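Long-range contacts in folylpolyglutamate synthase/dihydrofolate synthase (Thermotoga maritima, PDB 1O5Z), which probably joins L-glutamate to dihydropteroate and to tetrahydrofolyl-polyglutamates at the expense of ATP, with magnesium as cofactor: residues Val240-Leu245 against His271-Ala276; Glu261-Thr266 against Ala294-Leu299. One frame throughout, in Å; residues are numbered along the deposited sequence.

Interaction 1 (Val240-Leu245 against His271-Ala276); sequences VKVKSL and HQIENA
Ile273, on the first turn of helix 271-286, is the apolar side chain against which Val240, Val242 and Leu245 close, a worked example of an edge strand packing its apolar side onto a helix. The two branches of the isoleucine divide the work. With CG1 anti to the carbonyl carbon (chi1 -78°) and the branch extended beyond it (chi2 161°), CD1 is carried just past the C-terminal end of the strand, where it meets Leu245 CD2 at 3.5 Å, tighter than usual carbon contact. CG2 instead faces Val240, 4.0 Å from its CB, while Val240 CG1 rests 3.6 Å from Ile273 O. Val240 CG2 meets Glu274 CG at 3.9 Å as well as the isoleucine, and the glutamate's carboxylate is held by a salt bridge to Arg212. The solvent side is looser: the exposed Val242 crosses Ile273 at about a right angle, its CG2 4.0 Å from CD1 of the isoleucine. Were Ile273 cut back to an alanine, the three strand side chains would probably lose their common partner, leaving a gap beside Phe252. The chemistry between strand and helix is therefore apolar, implying a modest attachment at the surface with no hydrogen bond between the two segments.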
ATOM      1  N   VAL A 240      13.023 -17.185  -2.984  1.00 47.28           N
ATOM      2  CA  VAL A 240      11.916 -17.563  -3.870  1.00 46.79           C
ATOM      3  C   VAL A 240      12.466 -17.868  -5.259  1.00 46.42           C
ATOM      4  O   VAL A 240      13.462 -17.301  -5.684  1.00 44.73           O
ATOM      5  CB  VAL A 240      10.865 -16.440  -3.991  1.00 46.88           C
ATOM      6  CG1 VAL A 240      10.038 -16.307  -2.699  1.00 47.77           C
ATOM      7  CG2 VAL A 240      11.515 -15.094  -4.341  1.00 46.23           C
ATOM      8  N   LYS A 241      11.820 -18.783  -5.960  1.00 46.80           N
ATOM      9  CA  LYS A 241      12.265 -19.142  -7.301  1.00 47.25           C
ATOM     10  C   LYS A 241      11.027 -19.014  -8.177  1.00 47.43           C
ATOM     11  O   LYS A 241      10.017 -19.645  -7.920  1.00 46.94           O
ATOM     12  CB  LYS A 241      12.875 -20.541  -7.331  1.00 46.48           C
ATOM     13  CG  LYS A 241      13.639 -20.864  -8.632  1.00 47.80           C
ATOM     14  N   VAL A 242      11.095 -18.122  -9.156  1.00 48.03           N
ATOM     15  CA  VAL A 242       9.995 -17.896 -10.067  1.00 48.51           C
ATOM     16  C   VAL A 242       9.905 -19.125 -10.955  1.00 48.60           C
ATOM     17  O   VAL A 242      10.860 -19.463 -11.623  1.00 48.56           O
ATOM     18  CB  VAL A 242      10.246 -16.644 -10.938  1.00 48.61           C
ATOM     19  CG1 VAL A 242       9.186 -16.510 -12.040  1.00 49.23           C
ATOM     20  CG2 VAL A 242      10.306 -15.397 -10.079  1.00 48.86           C
ATOM     21  N   LYS A 243       8.766 -19.806 -10.940  1.00 49.35           N
ATOM     22  CA  LYS A 243       8.542 -20.957 -11.825  1.00 49.96           C
ATOM     23  C   LYS A 243       7.922 -20.468 -13.123  1.00 49.62           C
ATOM     24  O   LYS A 243       8.268 -20.975 -14.174  1.00 49.79           O
ATOM     25  CB  LYS A 243       7.635 -22.014 -11.170  1.00 50.41           C
ATOM     26  CG  LYS A 243       8.232 -22.735  -9.949  1.00 52.87           C
ATOM     27  CD  LYS A 243       9.453 -23.619 -10.292  1.00 54.72           C
ATOM     28  CE  LYS A 243      10.764 -22.899  -9.883  1.00 56.23           C
ATOM     29  NZ  LYS A 243      12.041 -23.590 -10.324  1.00 55.31           N
ATOM     30  N   SER A 244       6.997 -19.501 -13.046  1.00 49.67           N
ATOM     31  CA  SER A 244       6.448 -18.850 -14.237  1.00 49.78           C
ATOM     32  C   SER A 244       5.528 -17.686 -13.917  1.00 50.01           C
ATOM     33  O   SER A 244       4.720 -17.739 -13.018  1.00 49.70           O
ATOM     34  CB  SER A 244       5.688 -19.828 -15.137  1.00 49.64           C
ATOM     35  OG  SER A 244       4.564 -20.359 -14.479  1.00 51.30           O
ATOM     36  N   LEU A 245       5.673 -16.632 -14.702  1.00 50.72           N
ATOM     37  CA  LEU A 245       4.848 -15.465 -14.626  1.00 51.07           C
ATOM     38  C   LEU A 245       3.760 -15.597 -15.676  1.00 51.16           C
ATOM     39  O   LEU A 245       4.029 -15.869 -16.821  1.00 51.62           O
ATOM     40  CB  LEU A 245       5.697 -14.254 -14.929  1.00 51.14           C
ATOM     41  CG  LEU A 245       6.901 -14.047 -14.018  1.00 52.74           C
ATOM     42  CD1 LEU A 245       7.559 -12.768 -14.454  1.00 54.05           C
ATOM     43  CD2 LEU A 245       6.519 -13.933 -12.545  1.00 54.92           C
ATOM     44  N   HIS A 271       8.493  -8.560  -8.665  1.00 51.79           N
ATOM     45  CA  HIS A 271       8.697  -8.019  -7.301  1.00 52.02           C
ATOM     46  C   HIS A 271       7.695  -8.558  -6.315  1.00 49.71           C
ATOM     47  O   HIS A 271       7.998  -8.611  -5.142  1.00 48.78           O
ATOM     48  CB  HIS A 271       8.623  -6.488  -7.227  1.00 53.40           C
ATOM     49  CG  HIS A 271       9.877  -5.816  -7.666  1.00 58.77           C
ATOM     50  ND1 HIS A 271      11.106  -6.112  -7.114  1.00 65.32           N
ATOM     51  CD2 HIS A 271      10.111  -4.894  -8.634  1.00 63.78           C
ATOM     52  CE1 HIS A 271      12.047  -5.400  -7.718  1.00 65.47           C
ATOM     53  NE2 HIS A 271      11.468  -4.647  -8.639  1.00 66.09           N
ATOM     54  N   GLN A 272       6.488  -8.902  -6.775  1.00 48.05           N
ATOM     55  CA  GLN A 272       5.478  -9.389  -5.858  1.00 46.70           C
ATOM     56  C   GLN A 272       5.808 -10.793  -5.389  1.00 45.20           C
ATOM     57  O   GLN A 272       5.395 -11.200  -4.286  1.00 44.58           O
ATOM     58  CB  GLN A 272       4.072  -9.325  -6.451  1.00 46.81           C
ATOM     59  CG  GLN A 272       3.604  -7.937  -6.818  1.00 47.30           C
ATOM     60  CD  GLN A 272       3.697  -6.914  -5.682  1.00 49.40           C
ATOM     61  OE1 GLN A 272       3.858  -5.735  -5.961  1.00 56.64           O
ATOM     62  NE2 GLN A 272       3.623  -7.345  -4.435  1.00 48.13           N
ATOM     63  N   ILE A 273       6.565 -11.540  -6.196  1.00 44.39           N
ATOM     64  CA  ILE A 273       6.935 -12.877  -5.783  1.00 43.40           C
ATOM     65  C   ILE A 273       7.946 -12.755  -4.634  1.00 43.40           C
ATOM     66  O   ILE A 273       7.906 -13.504  -3.625  1.00 43.35           O
ATOM     67  CB  ILE A 273       7.389 -13.714  -6.981  1.00 43.96           C
ATOM     68  CG1 ILE A 273       6.157 -14.186  -7.742  1.00 44.19           C
ATOM     69  CG2 ILE A 273       8.187 -14.948  -6.540  1.00 42.72           C
ATOM     70  CD1 ILE A 273       6.455 -14.613  -9.145  1.00 47.48           C
ATOM     71  N   GLU A 274       8.788 -11.748  -4.719  1.00 43.03           N
ATOM     72  CA  GLU A 274       9.688 -11.483  -3.611  1.00 43.56           C
ATOM     73  C   GLU A 274       8.953 -10.977  -2.381  1.00 42.75           C
ATOM     74  O   GLU A 274       9.306 -11.305  -1.264  1.00 43.63           O
ATOM     75  CB  GLU A 274      10.803 -10.525  -4.039  1.00 43.66           C
ATOM     76  CG  GLU A 274      11.781 -11.209  -4.970  1.00 46.28           C
ATOM     77  CD  GLU A 274      13.166 -10.617  -4.942  1.00 50.56           C
ATOM     78  OE1 GLU A 274      13.381  -9.560  -4.326  1.00 53.94           O
ATOM     79  OE2 GLU A 274      14.062 -11.219  -5.549  1.00 53.29           O
ATOM     80  N   ASN A 275       7.936 -10.162  -2.568  1.00 42.59           N
ATOM     81  CA  ASN A 275       7.173  -9.688  -1.437  1.00 42.56           C
ATOM     82  C   ASN A 275       6.533 -10.887  -0.767  1.00 42.52           C
ATOM     83  O   ASN A 275       6.433 -10.953   0.423  1.00 43.19           O
ATOM     84  CB  ASN A 275       6.096  -8.710  -1.907  1.00 41.96           C
ATOM     85  CG  ASN A 275       6.667  -7.340  -2.324  1.00 43.18           C
ATOM     86  OD1 ASN A 275       6.005  -6.552  -2.995  1.00 46.33           O
ATOM     87  ND2 ASN A 275       7.871  -7.072  -1.949  1.00 40.90           N
ATOM     88  N   ALA A 276       6.048 -11.821  -1.566  1.00 43.93           N
ATOM     89  CA  ALA A 276       5.491 -13.088  -1.050  1.00 44.04           C
ATOM     90  C   ALA A 276       6.505 -13.892  -0.197  1.00 43.83           C
ATOM     91  O   ALA A 276       6.174 -14.296   0.898  1.00 43.84           O
ATOM     92  CB  ALA A 276       4.935 -13.949  -2.189  1.00 44.78           C
TER

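Interaction 2 (Glu261-Thr266 against Ala294-Leu299); sequences EDLVLT and AIREGL
In this Mur ligase-type enzyme, a small antiparallel sheet is braced along its edge strand 259-265 by helix 292-301, and the contact joins the two near the corner at 261-262, beside a G1 beta bulge of Asp262 and Leu263 opposite Phe252. Strand 263-265 and helix 294-299 run nearly parallel, 21° apart. Arg296 reaches to the corner on a chain extended from CG to NE, and the edge of its guanidinium grips two successive carbonyls whose oxygens lie in its plane. NH2 gives Glu261 O a nearly straight bond of 3.1 Å, N-H...O 168°; NH1 reaches Asp262 O at 3.1 Å along a more bent path, from above that carbonyl's plane. NE forms a salt bridge with Glu292, and these bonds together hold the flat group. Leu263 CD2 lies over the centre of one guanidinium face, 3.8 Å from Arg296 CZ. The other methyl of Leu263, CD1, meets Leu299 CD1 at 4.2 Å, where Leu280 of the neighbouring helix adds to the apolar layer. Farther along the strand, Leu265 CD2 packs against the last turn of the segment, 3.5 Å from Leu299 O. Water completes the polar joins: one molecule links Thr266 N, weakly, to Leu299 O, and another donates to both Val264 O and Arg296 O, at 2.6 Å each.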
ATOM      1  N   GLU A 261       6.372 -25.519  -3.052  1.00 48.29           N
ATOM      2  CA  GLU A 261       6.606 -25.521  -4.485  1.00 48.70           C
ATOM      3  C   GLU A 261       5.328 -25.125  -5.228  1.00 47.79           C
ATOM      4  O   GLU A 261       4.232 -25.471  -4.804  1.00 47.02           O
ATOM      5  CB  GLU A 261       7.052 -26.908  -4.950  1.00 49.26           C
ATOM      6  CG  GLU A 261       8.092 -27.602  -4.079  1.00 50.37           C
ATOM      7  CD  GLU A 261       8.570 -28.865  -4.758  1.00 51.80           C
ATOM      8  OE1 GLU A 261       8.937 -28.787  -5.955  1.00 57.43           O
ATOM      9  OE2 GLU A 261       8.570 -29.942  -4.127  1.00 57.19           O
ATOM     10  N   ASP A 262       5.479 -24.409  -6.337  1.00 47.13           N
ATOM     11  CA  ASP A 262       4.336 -23.941  -7.138  1.00 47.13           C
ATOM     12  C   ASP A 262       3.227 -23.226  -6.356  1.00 46.06           C
ATOM     13  O   ASP A 262       2.043 -23.515  -6.517  1.00 45.00           O
ATOM     14  CB  ASP A 262       3.788 -25.062  -8.015  1.00 47.02           C
ATOM     15  CG  ASP A 262       4.821 -25.533  -9.012  1.00 50.60           C
ATOM     16  OD1 ASP A 262       4.941 -26.766  -9.204  1.00 52.50           O
ATOM     17  OD2 ASP A 262       5.596 -24.740  -9.625  1.00 54.05           O
ATOM     18  N   LEU A 263       3.652 -22.284  -5.527  1.00 45.43           N
ATOM     19  CA  LEU A 263       2.765 -21.298  -4.977  1.00 45.88           C
ATOM     20  C   LEU A 263       2.327 -20.356  -6.085  1.00 46.42           C
ATOM     21  O   LEU A 263       3.051 -20.121  -7.026  1.00 46.16           O
ATOM     22  CB  LEU A 263       3.462 -20.505  -3.888  1.00 45.39           C
ATOM     23  CG  LEU A 263       3.991 -21.282  -2.680  1.00 45.64           C
ATOM     24  CD1 LEU A 263       4.858 -20.357  -1.878  1.00 47.40           C
ATOM     25  CD2 LEU A 263       2.861 -21.773  -1.812  1.00 46.01           C
ATOM     26  N   VAL A 264       1.142 -19.799  -5.939  1.00 47.17           N
ATOM     27  CA  VAL A 264       0.548 -18.964  -6.947  1.00 47.36           C
ATOM     28  C   VAL A 264       0.149 -17.616  -6.353  1.00 46.64           C
ATOM     29  O   VAL A 264      -0.538 -17.536  -5.313  1.00 47.01           O
ATOM     30  CB  VAL A 264      -0.658 -19.680  -7.575  1.00 47.69           C
ATOM     31  CG1 VAL A 264      -1.359 -18.791  -8.618  1.00 48.77           C
ATOM     32  CG2 VAL A 264      -0.202 -21.000  -8.227  1.00 49.05           C
ATOM     33  N   LEU A 265       0.629 -16.560  -7.003  1.00 46.01           N
ATOM     34  CA  LEU A 265       0.156 -15.227  -6.755  1.00 46.22           C
ATOM     35  C   LEU A 265      -0.752 -14.762  -7.851  1.00 46.16           C
ATOM     36  O   LEU A 265      -0.463 -14.887  -9.037  1.00 45.95           O
ATOM     37  CB  LEU A 265       1.292 -14.249  -6.752  1.00 46.88           C
ATOM     38  CG  LEU A 265       2.084 -13.901  -5.529  1.00 47.42           C
ATOM     39  CD1 LEU A 265       2.953 -12.780  -6.001  1.00 48.58           C
ATOM     40  CD2 LEU A 265       1.233 -13.451  -4.365  1.00 49.62           C
ATOM     41  N   THR A 266      -1.824 -14.137  -7.444  1.00 47.43           N
ATOM     42  CA  THR A 266      -2.716 -13.530  -8.379  1.00 48.97           C
ATOM     43  C   THR A 266      -2.129 -12.207  -8.820  1.00 49.74           C
ATOM     44  O   THR A 266      -2.125 -11.888 -10.013  1.00 49.30           O
ATOM     45  CB  THR A 266      -4.052 -13.396  -7.706  1.00 49.56           C
ATOM     46  OG1 THR A 266      -4.509 -14.721  -7.440  1.00 51.44           O
ATOM     47  CG2 THR A 266      -5.115 -12.847  -8.646  1.00 49.96           C
ATOM     48  N   ALA A 294      -3.858 -22.137   4.060  1.00 43.52           N
ATOM     49  CA  ALA A 294      -4.011 -20.721   4.311  1.00 44.37           C
ATOM     50  C   ALA A 294      -2.962 -19.864   3.579  1.00 44.35           C
ATOM     51  O   ALA A 294      -3.253 -18.779   3.113  1.00 45.20           O
ATOM     52  CB  ALA A 294      -3.920 -20.440   5.810  1.00 44.55           C
ATOM     53  N   ILE A 295      -1.740 -20.366   3.517  1.00 43.75           N
ATOM     54  CA  ILE A 295      -0.668 -19.685   2.847  1.00 43.25           C
ATOM     55  C   ILE A 295      -1.050 -19.631   1.372  1.00 43.31           C
ATOM     56  O   ILE A 295      -1.017 -18.569   0.736  1.00 43.98           O
ATOM     57  CB  ILE A 295       0.676 -20.454   3.085  1.00 42.98           C
ATOM     58  CG1 ILE A 295       1.189 -20.208   4.486  1.00 42.06           C
ATOM     59  CG2 ILE A 295       1.752 -20.035   2.101  1.00 44.50           C
ATOM     60  CD1 ILE A 295       2.208 -21.216   4.901  1.00 42.86           C
ATOM     61  N   ARG A 296      -1.414 -20.766   0.798  1.00 42.62           N
ATOM     62  CA  ARG A 296      -1.740 -20.756  -0.621  1.00 42.46           C
ATOM     63  C   ARG A 296      -2.952 -19.891  -0.929  1.00 43.39           C
ATOM     64  O   ARG A 296      -2.973 -19.180  -1.933  1.00 43.43           O
ATOM     65  CB  ARG A 296      -1.994 -22.151  -1.108  1.00 41.91           C
ATOM     66  CG  ARG A 296      -0.772 -22.981  -1.109  1.00 41.63           C
ATOM     67  CD  ARG A 296      -0.991 -24.374  -1.692  1.00 41.33           C
ATOM     68  NE  ARG A 296       0.252 -25.126  -1.639  1.00 39.98           N
ATOM     69  CZ  ARG A 296       1.174 -25.127  -2.597  1.00 41.48           C
ATOM     70  NH1 ARG A 296       0.977 -24.454  -3.716  1.00 41.84           N
ATOM     71  NH2 ARG A 296       2.306 -25.828  -2.447  1.00 40.50           N
ATOM     72  N   GLU A 297      -3.972 -19.962  -0.090  1.00 44.80           N
ATOM     73  CA  GLU A 297      -5.194 -19.231  -0.377  1.00 46.94           C
ATOM     74  C   GLU A 297      -4.982 -17.750  -0.138  1.00 46.33           C
ATOM     75  O   GLU A 297      -5.410 -16.953  -0.934  1.00 46.36           O
ATOM     76  CB  GLU A 297      -6.381 -19.749   0.441  1.00 47.73           C
ATOM     77  CG  GLU A 297      -7.574 -18.788   0.501  1.00 50.44           C
ATOM     78  CD  GLU A 297      -8.713 -19.308   1.373  1.00 50.39           C
ATOM     79  OE1 GLU A 297      -9.335 -20.274   0.908  1.00 52.89           O
ATOM     80  OE2 GLU A 297      -8.970 -18.752   2.498  1.00 52.52           O
ATOM     81  N   GLY A 298      -4.308 -17.413   0.944  1.00 46.77           N
ATOM     82  CA  GLY A 298      -3.990 -16.025   1.289  1.00 47.20           C
ATOM     83  C   GLY A 298      -3.178 -15.337   0.217  1.00 47.46           C
ATOM     84  O   GLY A 298      -3.516 -14.212  -0.172  1.00 47.42           O
ATOM     85  N   LEU A 299      -2.153 -16.032  -0.307  1.00 48.11           N
ATOM     86  CA  LEU A 299      -1.374 -15.548  -1.478  1.00 48.07           C
ATOM     87  C   LEU A 299      -2.184 -15.403  -2.769  1.00 48.18           C
ATOM     88  O   LEU A 299      -2.006 -14.461  -3.526  1.00 48.80           O
ATOM     89  CB  LEU A 299      -0.192 -16.471  -1.761  1.00 48.22           C
ATOM     90  CG  LEU A 299       0.909 -16.493  -0.704  1.00 47.48           C
ATOM     91  CD1 LEU A 299       1.956 -17.447  -1.100  1.00 44.44           C
ATOM     92  CD2 LEU A 299       1.510 -15.126  -0.467  1.00 49.63           C
TER
HETATM   93  O   HOH W   1      -1.254 -19.555  -3.862  1.00 36.68           O
HETATM   94  O   HOH W   2      -2.310 -12.245  -5.131  1.00 33.38           O

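In the fold
Interactions 1 and 2 show how one three-stranded sheet can be held at both outer strands by successive helices: their segments alternate along the chain, and their centres lie 11 Å apart. Strand 250-255 runs between the two edges, and its Phe252 touches Ile273 of interaction 1 and Leu263 of interaction 2. Leu265 CD1 lies 3.4 Å from Gln272 O, and Ala276 CB is 4.0 Å from Leu299 CD2, so the start of helix 271-286 touches both contacts. Met69 of helix 63-77 touches both Gln272 and Leu265. Asn275 touches Ser65, at the end of the Gly-Thr-Asn-Gly-Lys-Gly-Ser sequence running into that helix, which probably binds the ATP phosphates as in P-loop NTPases.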